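Local coordinates for USG-1 protein homolog (Pseudomonas aeruginosa, PDB 2HJS) that probably acts as a dimeric, NAD-binding oxidoreductase of the aspartate-semialdehyde dehydrogenase family, working on aldehyde or oxo groups, at residues A21-L26 and H34-L39; E179-R184 and I195-L200. All blocks are in the same frame, centred on the assembly; numbering follows the deposited sequence.

Interaction 1. Residues A21-L26 and H34-L39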
ATOM      1  N   ALA A  21      25.598  -7.197   0.720  1.00 47.45           N
ATOM      2  CA  ALA A  21      25.469  -6.054   1.628  1.00 47.07           C
ATOM      3  C   ALA A  21      26.117  -6.418   2.956  1.00 46.58           C
ATOM      4  O   ALA A  21      26.784  -5.602   3.566  1.00 47.96           O
ATOM      5  CB  ALA A  21      23.989  -5.658   1.823  1.00 46.05           C
ATOM      6  N   LEU A  22      25.951  -7.661   3.382  1.00 46.67           N
ATOM      7  CA  LEU A  22      26.443  -8.078   4.675  1.00 47.28           C
ATOM      8  C   LEU A  22      27.975  -8.081   4.687  1.00 47.58           C
ATOM      9  O   LEU A  22      28.585  -7.654   5.667  1.00 47.78           O
ATOM     10  CB  LEU A  22      25.861  -9.439   5.046  1.00 47.26           C
ATOM     11  CG  LEU A  22      26.009  -9.871   6.507  1.00 47.71           C
ATOM     12  CD1 LEU A  22      24.927 -10.866   6.827  1.00 46.92           C
ATOM     13  CD2 LEU A  22      27.411 -10.456   6.835  1.00 45.00           C
ATOM     14  N   VAL A  23      28.595  -8.526   3.590  1.00 47.34           N
ATOM     15  CA  VAL A  23      30.051  -8.510   3.471  1.00 46.49           C
ATOM     16  C   VAL A  23      30.571  -7.072   3.505  1.00 46.72           C
ATOM     17  O   VAL A  23      31.555  -6.780   4.192  1.00 48.25           O
ATOM     18  CB  VAL A  23      30.537  -9.263   2.209  1.00 46.36           C
ATOM     19  CG1 VAL A  23      32.025  -9.028   1.976  1.00 45.23           C
ATOM     20  CG2 VAL A  23      30.228 -10.775   2.343  1.00 43.92           C
ATOM     21  N   GLY A  24      29.927  -6.171   2.776  1.00 46.61           N
ATOM     22  CA  GLY A  24      30.311  -4.759   2.813  1.00 46.44           C
ATOM     23  C   GLY A  24      30.199  -4.180   4.225  1.00 46.78           C
ATOM     24  O   GLY A  24      31.038  -3.391   4.639  1.00 47.39           O
ATOM     25  N   LEU A  25      29.165  -4.567   4.967  1.00 46.41           N
ATOM     26  CA  LEU A  25      29.012  -4.112   6.347  1.00 46.67           C
ATOM     27  C   LEU A  25      30.066  -4.643   7.318  1.00 47.14           C
ATOM     28  O   LEU A  25      30.438  -3.934   8.257  1.00 46.98           O
ATOM     29  CB  LEU A  25      27.628  -4.471   6.877  1.00 46.11           C
ATOM     30  CG  LEU A  25      26.490  -3.650   6.281  1.00 47.58           C
ATOM     31  CD1 LEU A  25      25.173  -4.275   6.707  1.00 44.86           C
ATOM     32  CD2 LEU A  25      26.576  -2.169   6.680  1.00 44.94           C
ATOM     33  N   LEU A  26      30.518  -5.884   7.113  1.00 46.48           N
ATOM     34  CA  LEU A  26      31.611  -6.422   7.890  1.00 47.63           C
ATOM     35  C   LEU A  26      32.845  -5.544   7.736  1.00 47.73           C
ATOM     36  O   LEU A  26      33.575  -5.338   8.693  1.00 47.92           O
ATOM     37  CB  LEU A  26      31.945  -7.875   7.497  1.00 47.43           C
ATOM     38  CG  LEU A  26      30.833  -8.894   7.766  1.00 48.62           C
ATOM     39  CD1 LEU A  26      31.286 -10.278   7.292  1.00 48.30           C
ATOM     40  CD2 LEU A  26      30.400  -8.885   9.241  1.00 45.54           C
ATOM     41  N   HIS A  34      39.286 -12.609  11.784  1.00 48.06           N
ATOM     42  CA  HIS A  34      40.632 -12.961  11.403  1.00 48.40           C
ATOM     43  C   HIS A  34      40.589 -13.363   9.938  1.00 49.14           C
ATOM     44  O   HIS A  34      41.074 -12.619   9.096  1.00 50.14           O
ATOM     45  CB  HIS A  34      41.140 -14.095  12.290  1.00 47.67           C
ATOM     46  CG  HIS A  34      42.556 -14.471  12.032  1.00 46.14           C
ATOM     47  ND1 HIS A  34      42.955 -15.780  11.845  1.00 46.10           N
ATOM     48  CD2 HIS A  34      43.682 -13.719  11.949  1.00 43.09           C
ATOM     49  CE1 HIS A  34      44.258 -15.816  11.641  1.00 40.22           C
ATOM     50  NE2 HIS A  34      44.719 -14.580  11.690  1.00 43.02           N
ATOM     51  N   ARG A  35      39.971 -14.503   9.628  1.00 48.95           N
ATOM     52  CA  ARG A  35      39.777 -14.898   8.242  1.00 48.76           C
ATOM     53  C   ARG A  35      38.306 -14.860   7.873  1.00 49.29           C
ATOM     54  O   ARG A  35      37.442 -15.169   8.705  1.00 48.36           O
ATOM     55  CB  ARG A  35      40.363 -16.285   7.988  1.00 49.61           C
ATOM     56  CG  ARG A  35      41.867 -16.349   8.192  1.00 49.52           C
ATOM     57  CD  ARG A  35      42.389 -17.763   7.958  1.00 54.13           C
ATOM     58  NE  ARG A  35      43.760 -17.949   8.454  1.00 54.20           N
ATOM     59  CZ  ARG A  35      44.862 -17.802   7.723  1.00 55.19           C
ATOM     60  NH1 ARG A  35      44.773 -17.459   6.452  1.00 55.89           N
ATOM     61  NH2 ARG A  35      46.055 -17.995   8.270  1.00 53.46           N
ATOM     62  N   LEU A  36      38.041 -14.413   6.641  1.00 48.83           N
ATOM     63  CA  LEU A  36      36.711 -14.369   6.069  1.00 48.49           C
ATOM     64  C   LEU A  36      36.607 -15.351   4.901  1.00 48.42           C
ATOM     65  O   LEU A  36      37.437 -15.329   3.992  1.00 48.45           O
ATOM     66  CB  LEU A  36      36.358 -12.949   5.608  1.00 48.26           C
ATOM     67  CG  LEU A  36      34.995 -12.741   4.939  1.00 48.27           C
ATOM     68  CD1 LEU A  36      33.805 -13.188   5.808  1.00 47.40           C
ATOM     69  CD2 LEU A  36      34.785 -11.303   4.442  1.00 48.17           C
ATOM     70  N   HIS A  37      35.569 -16.184   4.926  1.00 47.57           N
ATOM     71  CA  HIS A  37      35.319 -17.144   3.867  1.00 47.75           C
ATOM     72  C   HIS A  37      33.963 -16.868   3.241  1.00 48.21           C
ATOM     73  O   HIS A  37      32.931 -16.918   3.926  1.00 48.59           O
ATOM     74  CB  HIS A  37      35.360 -18.572   4.430  1.00 47.55           C
ATOM     75  CG  HIS A  37      36.656 -18.923   5.075  1.00 48.26           C
ATOM     76  ND1 HIS A  37      37.775 -19.260   4.344  1.00 52.07           N
ATOM     77  CD2 HIS A  37      37.028 -18.970   6.376  1.00 47.84           C
ATOM     78  CE1 HIS A  37      38.781 -19.509   5.167  1.00 50.72           C
ATOM     79  NE2 HIS A  37      38.352 -19.347   6.406  1.00 51.62           N
ATOM     80  N   LEU A  38      33.970 -16.568   1.947  1.00 48.58           N
ATOM     81  CA  LEU A  38      32.763 -16.308   1.180  1.00 48.99           C
ATOM     82  C   LEU A  38      32.286 -17.571   0.462  1.00 49.46           C
ATOM     83  O   LEU A  38      33.039 -18.203  -0.252  1.00 49.70           O
ATOM     84  CB  LEU A  38      33.018 -15.190   0.169  1.00 48.71           C
ATOM     85  CG  LEU A  38      33.573 -13.857   0.686  1.00 49.19           C
ATOM     86  CD1 LEU A  38      33.593 -12.786  -0.412  1.00 48.41           C
ATOM     87  CD2 LEU A  38      32.788 -13.365   1.880  1.00 43.15           C
ATOM     88  N   LEU A  39      31.023 -17.935   0.646  1.00 50.55           N
ATOM     89  CA  LEU A  39      30.525 -19.172   0.070  1.00 51.14           C
ATOM     90  C   LEU A  39      29.227 -18.972  -0.649  1.00 51.83           C
ATOM     91  O   LEU A  39      28.450 -18.095  -0.299  1.00 51.55           O
ATOM     92  CB  LEU A  39      30.370 -20.241   1.152  1.00 50.83           C
ATOM     93  CG  LEU A  39      31.633 -20.504   1.969  1.00 49.85           C
ATOM     94  CD1 LEU A  39      31.246 -21.097   3.300  1.00 48.52           C
ATOM     95  CD2 LEU A  39      32.631 -21.404   1.201  1.00 48.07           C
TER
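V23 faces two leucines of the strand, L36 and L38, and turns a different methyl to each. V23 CG2 makes the closer contact, 3.7 Å from CD2 of L38. V23 CG1 is looser, with CD2 of L36 at 4.3 Å. V23 holds CG1 anti to its backbone N (chi1 170°) and CG2 beside that N. This rotation brings one methyl to each leucine. L36 points from the strand at the helix and forks there. Its CD2 goes to V23, while L36 CD1 meets CD1 of L26 at 4.1 Å, about one helical turn further on. L38 starts less directly, and it is the CD2 branch that reaches V23.

The helix runs antiparallel to the strand, at 171°, with 11.3 Å between the axes of the short segments. Both belong to the beta-alpha-beta unit of strand 9-12, helix 17-28 and strand 36-40, in the Rossmann-type NAD-binding domain. V11 of strand 9-12 and F51 of strand 48-51 also pack on V23, L26 and L36.

No hydrogen bond crosses between the segments. The contact is methyl on methyl, so between these segments the helix packs on the strand by shape and buried hydrocarbon alone.

Interaction 2. Residues E179-R184 and I195-L200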
ATOM      1  N   GLU A 179       9.725  -2.014 -21.774  1.00 58.01           N
ATOM      2  CA  GLU A 179       8.876  -2.532 -22.839  1.00 59.43           C
ATOM      3  C   GLU A 179       7.625  -1.664 -23.016  1.00 60.49           C
ATOM      4  O   GLU A 179       7.285  -1.287 -24.132  1.00 60.39           O
ATOM      5  CB  GLU A 179       8.482  -3.984 -22.564  1.00 59.29           C
ATOM      6  CG  GLU A 179       9.549  -5.005 -22.938  1.00 60.63           C
ATOM      7  CD  GLU A 179       9.420  -6.337 -22.180  1.00 62.48           C
ATOM      8  OE1 GLU A 179       8.461  -6.511 -21.376  1.00 61.82           O
ATOM      9  OE2 GLU A 179      10.294  -7.216 -22.396  1.00 62.97           O
ATOM     10  N   LEU A 180       6.959  -1.329 -21.911  1.00 61.90           N
ATOM     11  CA  LEU A 180       5.744  -0.522 -21.966  1.00 63.40           C
ATOM     12  C   LEU A 180       6.001   0.913 -22.419  1.00 65.13           C
ATOM     13  O   LEU A 180       5.229   1.464 -23.219  1.00 65.45           O
ATOM     14  CB  LEU A 180       5.030  -0.512 -20.616  1.00 62.76           C
ATOM     15  CG  LEU A 180       4.398  -1.810 -20.138  1.00 62.02           C
ATOM     16  CD1 LEU A 180       3.984  -1.634 -18.708  1.00 59.25           C
ATOM     17  CD2 LEU A 180       3.202  -2.215 -21.013  1.00 60.58           C
ATOM     18  N   LEU A 181       7.084   1.507 -21.921  1.00 67.10           N
ATOM     19  CA  LEU A 181       7.380   2.907 -22.208  1.00 69.42           C
ATOM     20  C   LEU A 181       7.735   3.181 -23.667  1.00 71.04           C
ATOM     21  O   LEU A 181       7.375   4.231 -24.202  1.00 71.48           O
ATOM     22  CB  LEU A 181       8.428   3.478 -21.245  1.00 69.27           C
ATOM     23  CG  LEU A 181       7.885   3.893 -19.865  1.00 69.61           C
ATOM     24  CD1 LEU A 181       8.977   4.554 -19.038  1.00 69.80           C
ATOM     25  CD2 LEU A 181       6.656   4.809 -19.946  1.00 69.47           C
ATOM     26  N   ASN A 182       8.424   2.253 -24.325  1.00 73.05           N
ATOM     27  CA  ASN A 182       8.620   2.400 -25.764  1.00 75.00           C
ATOM     28  C   ASN A 182       7.724   1.483 -26.620  1.00 76.11           C
ATOM     29  O   ASN A 182       8.107   1.047 -27.714  1.00 76.56           O
ATOM     30  CB  ASN A 182      10.107   2.376 -26.160  1.00 75.29           C
ATOM     31  CG  ASN A 182      10.864   1.228 -25.545  1.00 76.42           C
ATOM     32  OD1 ASN A 182      11.710   1.428 -24.668  1.00 77.88           O
ATOM     33  ND2 ASN A 182      10.581   0.013 -26.010  1.00 77.90           N
ATOM     34  N   ALA A 183       6.519   1.230 -26.098  1.00 77.45           N
ATOM     35  CA  ALA A 183       5.414   0.560 -26.808  1.00 78.69           C
ATOM     36  C   ALA A 183       5.774  -0.772 -27.492  1.00 79.60           C
ATOM     37  O   ALA A 183       5.453  -0.995 -28.673  1.00 79.50           O
ATOM     38  CB  ALA A 183       4.734   1.534 -27.799  1.00 78.74           C
ATOM     39  N   ARG A 184       6.441  -1.648 -26.739  1.00 80.42           N
ATOM     40  CA  ARG A 184       6.758  -2.998 -27.209  1.00 81.63           C
ATOM     41  C   ARG A 184       5.902  -4.059 -26.500  1.00 81.87           C
ATOM     42  O   ARG A 184       5.402  -3.810 -25.392  1.00 81.95           O
ATOM     43  CB  ARG A 184       8.254  -3.290 -27.064  1.00 81.38           C
ATOM     44  CG  ARG A 184       9.093  -2.716 -28.206  1.00 82.46           C
ATOM     45  CD  ARG A 184      10.529  -3.239 -28.203  1.00 82.99           C
ATOM     46  NE  ARG A 184      11.244  -2.890 -26.972  1.00 86.21           N
ATOM     47  CZ  ARG A 184      11.532  -3.748 -25.991  1.00 87.44           C
ATOM     48  NH1 ARG A 184      12.186  -3.328 -24.908  1.00 87.69           N
ATOM     49  NH2 ARG A 184      11.174  -5.027 -26.090  1.00 88.03           N
ATOM     50  N   ILE A 195       3.820  -6.541 -13.767  1.00 51.76           N
ATOM     51  CA  ILE A 195       4.173  -5.908 -12.496  1.00 51.16           C
ATOM     52  C   ILE A 195       4.464  -4.407 -12.641  1.00 50.00           C
ATOM     53  O   ILE A 195       4.257  -3.642 -11.696  1.00 50.41           O
ATOM     54  CB  ILE A 195       5.328  -6.640 -11.778  1.00 51.56           C
ATOM     55  CG1 ILE A 195       6.653  -6.511 -12.541  1.00 51.33           C
ATOM     56  CG2 ILE A 195       4.959  -8.144 -11.580  1.00 52.88           C
ATOM     57  CD1 ILE A 195       7.838  -7.105 -11.774  1.00 52.00           C
ATOM     58  N   ALA A 196       4.936  -4.002 -13.819  1.00 48.57           N
ATOM     59  CA  ALA A 196       5.196  -2.607 -14.122  1.00 47.78           C
ATOM     60  C   ALA A 196       3.927  -1.768 -13.883  1.00 47.21           C
ATOM     61  O   ALA A 196       2.826  -2.166 -14.284  1.00 46.87           O
ATOM     62  CB  ALA A 196       5.685  -2.462 -15.577  1.00 46.75           C
ATOM     63  N   PHE A 197       4.089  -0.627 -13.212  1.00 46.47           N
ATOM     64  CA  PHE A 197       2.964   0.273 -12.918  1.00 45.74           C
ATOM     65  C   PHE A 197       1.726  -0.466 -12.335  1.00 45.48           C
ATOM     66  O   PHE A 197       0.593  -0.091 -12.598  1.00 44.93           O
ATOM     67  CB  PHE A 197       2.581   1.069 -14.178  1.00 46.27           C
ATOM     68  CG  PHE A 197       3.739   1.765 -14.845  1.00 46.62           C
ATOM     69  CD1 PHE A 197       4.388   2.829 -14.218  1.00 46.29           C
ATOM     70  CD2 PHE A 197       4.152   1.378 -16.113  1.00 47.90           C
ATOM     71  CE1 PHE A 197       5.446   3.498 -14.847  1.00 47.50           C
ATOM     72  CE2 PHE A 197       5.213   2.035 -16.762  1.00 47.41           C
ATOM     73  CZ  PHE A 197       5.862   3.095 -16.120  1.00 47.09           C
ATOM     74  N   ASN A 198       1.949  -1.540 -11.571  1.00 45.54           N
ATOM     75  CA  ASN A 198       0.834  -2.350 -11.064  1.00 45.16           C
ATOM     76  C   ASN A 198       1.034  -2.637  -9.590  1.00 44.98           C
ATOM     77  O   ASN A 198       2.154  -2.594  -9.117  1.00 45.10           O
ATOM     78  CB  ASN A 198       0.732  -3.670 -11.836  1.00 45.68           C
ATOM     79  CG  ASN A 198      -0.697  -4.193 -11.912  1.00 45.69           C
ATOM     80  OD1 ASN A 198      -1.626  -3.511 -11.503  1.00 46.73           O
ATOM     81  ND2 ASN A 198      -0.876  -5.386 -12.471  1.00 44.26           N
ATOM     82  N   LEU A 199      -0.043  -2.900  -8.854  1.00 45.43           N
ATOM     83  CA  LEU A 199       0.080  -3.328  -7.449  1.00 45.41           C
ATOM     84  C   LEU A 199      -0.466  -4.738  -7.337  1.00 44.90           C
ATOM     85  O   LEU A 199      -1.623  -4.981  -7.713  1.00 44.02           O
ATOM     86  CB  LEU A 199      -0.659  -2.367  -6.494  1.00 45.71           C
ATOM     87  CG  LEU A 199       0.018  -1.000  -6.293  1.00 46.86           C
ATOM     88  CD1 LEU A 199      -1.007   0.031  -5.859  1.00 47.16           C
ATOM     89  CD2 LEU A 199       1.182  -1.031  -5.317  1.00 46.37           C
ATOM     90  N   LEU A 200       0.360  -5.681  -6.889  1.00 44.06           N
ATOM     91  CA  LEU A 200      -0.126  -7.054  -6.733  1.00 44.87           C
ATOM     92  C   LEU A 200      -0.691  -7.228  -5.333  1.00 45.81           C
ATOM     93  O   LEU A 200      -0.107  -6.755  -4.366  1.00 45.69           O
ATOM     94  CB  LEU A 200       0.971  -8.089  -7.011  1.00 44.60           C
ATOM     95  CG  LEU A 200       1.855  -7.888  -8.250  1.00 44.31           C
ATOM     96  CD1 LEU A 200       2.772  -9.113  -8.418  1.00 42.00           C
ATOM     97  CD2 LEU A 200       1.007  -7.644  -9.503  1.00 42.86           C
TER
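Next to A196 and F197, which pack against L180, the side-chain oxygen OD1 of N198 takes two backbone N-H groups. One is L199 N, at 3.1 Å from N198 OD1, a weak bond bent to 127°. The other is V285 N of the second subunit. N198 ND2 bonds T283 OG1 of that subunit and Q194 O of its own chain, so both ends of the amide are bonded.

The contact itself is apolar. L180 carries CG anti to its carbonyl carbon (chi1 -68°), the rotation that goes with CD1 reaching the loop. L180 CD1 sits 3.7 Å from A196 CB. L180 CD1 also lies at the edge of the F197 ring, near its plane, 4.0 Å from F197 CD2. L181 adds a looser touch, with L181 CD2 4.3 Å from F197 CZ. The F197 ring also meets F243 of the second subunit.

Helix 167-181 ends here in a Schellman motif. R184 N bonds E179 O at 2.8 Å, A183 N bonds L180 O at 3.2 Å, and A183 has positive phi.

Hydrocarbon thus joins the helix end to the loop, while polar bonds from N198 tie the same loop to the other subunit. This is consistent with a place in the dimerisation domain.

In the fold
From the N terminus, the chain forms strand 9-12 and then helix 17-28. Interaction 1 closes the short connection from that helix to strand 36-40, with seven residues between its segments. The chain then completes the rest of the NAD-binding sheet before entering the dimerisation domain. Interaction 2 starts on the last turn of helix 167-181 and closes a ten-residue connection without helix or strand. The two are in series, neither nested nor crossed. The centres of interactions 1 and 2 lie about 37 Å apart, and they do not touch. Interaction 1 ties helix to sheet within one subunit, whereas interaction 2 joins a helix end to a loop that is part of the dimer interface.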